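Side-chain contact in cytochrome c-552/4 domain-containing protein (Ignicoccus hospitalis KIN4/I, PDB 4QO5), which is a membrane-associated octaheme cytochrome c that probably carries electrons along its chain of covalently bound hemes, its exact physiological role being unassigned: residues S162-C167 against H171-K176. Numbering follows the deposited sequence.
Sequences SQETSC and HGTVVK. With HEC (heme c), chain E.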
# COMPACT_ATOMS: atom_id res chain seq x y z
N SER A 162 6.96 -9.12 -22.73
CA SER A 162 6.03 -8.30 -21.94
C SER A 162 4.99 -9.12 -21.18
O SER A 162 4.62 -8.77 -20.05
CB SER A 162 5.34 -7.26 -22.82
OG SER A 162 4.56 -7.89 -23.83
N GLN A 163 4.53 -10.22 -21.77
CA GLN A 163 3.48 -10.99 -21.13
C GLN A 163 4.07 -11.86 -20.02
O GLN A 163 3.41 -12.16 -19.04
CB GLN A 163 2.69 -11.80 -22.17
CG GLN A 163 1.94 -10.87 -23.12
CD GLN A 163 1.40 -11.53 -24.36
OE1 GLN A 163 1.45 -12.76 -24.51
NE2 GLN A 163 0.88 -10.72 -25.28
N GLU A 164 5.33 -12.24 -20.19
CA GLU A 164 5.99 -13.09 -19.20
C GLU A 164 6.25 -12.36 -17.89
O GLU A 164 6.18 -12.95 -16.80
CB GLU A 164 7.29 -13.69 -19.76
CG GLU A 164 8.03 -14.54 -18.75
CD GLU A 164 9.05 -15.46 -19.39
OE1 GLU A 164 10.18 -15.52 -18.87
OE2 GLU A 164 8.73 -16.12 -20.41
N THR A 165 6.55 -11.07 -17.99
CA THR A 165 6.83 -10.27 -16.81
C THR A 165 5.54 -9.71 -16.21
O THR A 165 5.57 -9.18 -15.10
CB THR A 165 7.81 -9.13 -17.12
OG1 THR A 165 8.39 -8.68 -15.90
CG2 THR A 165 7.10 -7.97 -17.81
N SER A 166 4.43 -9.83 -16.95
CA SER A 166 3.14 -9.31 -16.47
C SER A 166 2.11 -10.41 -16.18
O SER A 166 2.23 -11.09 -15.16
CB SER A 166 2.57 -8.23 -17.41
OG SER A 166 2.43 -8.67 -18.74
N CYS A 167 1.15 -10.61 -17.07
CA CYS A 167 0.06 -11.57 -16.80
C CYS A 167 0.59 -12.94 -16.39
O CYS A 167 0.07 -13.55 -15.46
CB CYS A 167 -0.85 -11.80 -17.99
SG CYS A 167 -1.14 -10.44 -19.10
N HIS A 171 -0.41 -15.90 -13.52
CA HIS A 171 -1.19 -16.99 -14.12
C HIS A 171 -0.36 -18.24 -14.45
O HIS A 171 -0.89 -19.35 -14.46
CB HIS A 171 -1.89 -16.51 -15.41
CG HIS A 171 -3.07 -15.62 -15.15
ND1 HIS A 171 -4.37 -16.07 -15.26
CD2 HIS A 171 -3.15 -14.32 -14.80
CE1 HIS A 171 -5.20 -15.09 -14.98
NE2 HIS A 171 -4.49 -14.01 -14.71
N GLY A 172 0.93 -18.06 -14.73
CA GLY A 172 1.77 -19.19 -15.13
C GLY A 172 2.23 -19.10 -16.57
O GLY A 172 1.51 -18.57 -17.43
N THR A 173 3.44 -19.60 -16.84
CA THR A 173 3.97 -19.69 -18.19
C THR A 173 3.93 -21.14 -18.65
O THR A 173 3.62 -22.04 -17.88
CB THR A 173 5.47 -19.29 -18.23
OG1 THR A 173 6.17 -20.03 -17.21
CG2 THR A 173 5.65 -17.80 -17.99
N VAL A 174 4.28 -21.36 -19.91
CA VAL A 174 4.57 -22.71 -20.40
C VAL A 174 6.10 -22.87 -20.38
O VAL A 174 6.82 -22.10 -21.00
CB VAL A 174 4.06 -22.91 -21.83
CG1 VAL A 174 4.60 -24.23 -22.42
CG2 VAL A 174 2.55 -22.90 -21.84
N VAL A 175 6.57 -23.84 -19.61
CA VAL A 175 8.00 -24.08 -19.48
C VAL A 175 8.45 -25.01 -20.60
O VAL A 175 7.88 -26.09 -20.82
CB VAL A 175 8.34 -24.70 -18.10
CG1 VAL A 175 9.85 -24.94 -18.00
CG2 VAL A 175 7.84 -23.80 -16.96
N LYS A 176 9.47 -24.59 -21.33
CA LYS A 176 10.07 -25.43 -22.36
C LYS A 176 11.55 -25.66 -22.08
O LYS A 176 12.28 -24.73 -21.78
CB LYS A 176 9.89 -24.79 -23.75
CG LYS A 176 8.45 -24.83 -24.24
CD LYS A 176 8.28 -24.16 -25.60
CE LYS A 176 6.80 -24.06 -25.96
NZ LYS A 176 6.56 -23.55 -27.34
FE HEC E . -5.35 -12.02 -14.17
CHA HEC E . -8.15 -13.85 -13.20
CHB HEC E . -6.83 -11.53 -17.22
CHC HEC E . -2.72 -10.03 -15.14
CHD HEC E . -4.18 -12.06 -10.99
NA HEC E . -7.17 -12.55 -15.00
C1A HEC E . -8.12 -13.39 -14.50
C2A HEC E . -9.07 -13.70 -15.55
C3A HEC E . -8.68 -13.04 -16.64
C4A HEC E . -7.49 -12.30 -16.32
CMA HEC E . -9.33 -12.99 -18.04
CAA HEC E . -10.29 -14.64 -15.44
CBA HEC E . -9.83 -15.95 -16.09
CGA HEC E . -10.86 -17.06 -15.99
O1A HEC E . -11.41 -17.47 -17.04
O2A HEC E . -11.12 -17.53 -14.86
NB HEC E . -4.88 -11.03 -15.84
C1B HEC E . -5.63 -10.91 -16.98
C2B HEC E . -4.91 -10.12 -17.95
C3B HEC E . -3.82 -9.65 -17.33
C4B HEC E . -3.74 -10.27 -16.03
CMB HEC E . -5.50 -9.72 -19.32
CAB HEC E . -2.70 -8.68 -17.78
CBB HEC E . -2.96 -7.67 -18.92
NC HEC E . -3.79 -11.15 -13.29
C1C HEC E . -2.74 -10.46 -13.84
C2C HEC E . -1.65 -10.41 -12.88
C3C HEC E . -2.20 -10.84 -11.74
C4C HEC E . -3.47 -11.41 -11.98
CMC HEC E . -0.39 -9.55 -13.12
CAC HEC E . -1.75 -10.97 -10.29
CBC HEC E . -1.20 -9.61 -9.78
ND HEC E . -6.04 -12.84 -12.38
C1D HEC E . -5.39 -12.70 -11.17
C2D HEC E . -6.19 -13.29 -10.14
C3D HEC E . -7.43 -13.83 -10.82
C4D HEC E . -7.26 -13.51 -12.21
CMD HEC E . -5.85 -13.35 -8.64
CAD HEC E . -8.64 -14.54 -10.16
CBD HEC E . -9.47 -13.45 -9.48
CGD HEC E . -10.79 -13.99 -9.00
O1D HEC E . -11.41 -13.31 -8.14
O2D HEC E . -11.22 -15.07 -9.45
O HOH W 1 -6.48 -9.93 -13.35
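C167 and H171 meet across a single turn of heme-attachment helix, buried where the turn 162-165 and the loop leading to strand 176-185 converge. The backbone bond from H171 N to C167 O spans 3.1 Å, nearly straight at 169°. The same oxygen also lies near the plane of the imidazole at its edge, 3.4 Å from H171 CD2. With CG beside the backbone N (chi1 -74°), the ring reaches the heme, and H171 NE2 binds the iron at 2.2 Å. A water occupies the opposite side of the iron, 2.5 Å from it and thus a long ligand. These two residues are the first cysteine and the histidine of a CXXCH motif, the signature of c-type hemes. C167 SG makes the thioether to heme CAB, modelled stretched at 2.7 Å, so one short motif supplies both covalent anchorage and axial ligation. Farther from the heme, E164 CG meets T173 CG2 at 4.1 Å as the two side chains cross obliquely. Their polar ends turn to other partners: E164 OE1 to Y418 OH of the second subunit, T173 OG1 to G197 O. Before the motif, S166 OG donates to S162 O at 2.6 Å, tying the turn to the residue preceding C167. L133 of helix 129-134 packs on both C167 and H171.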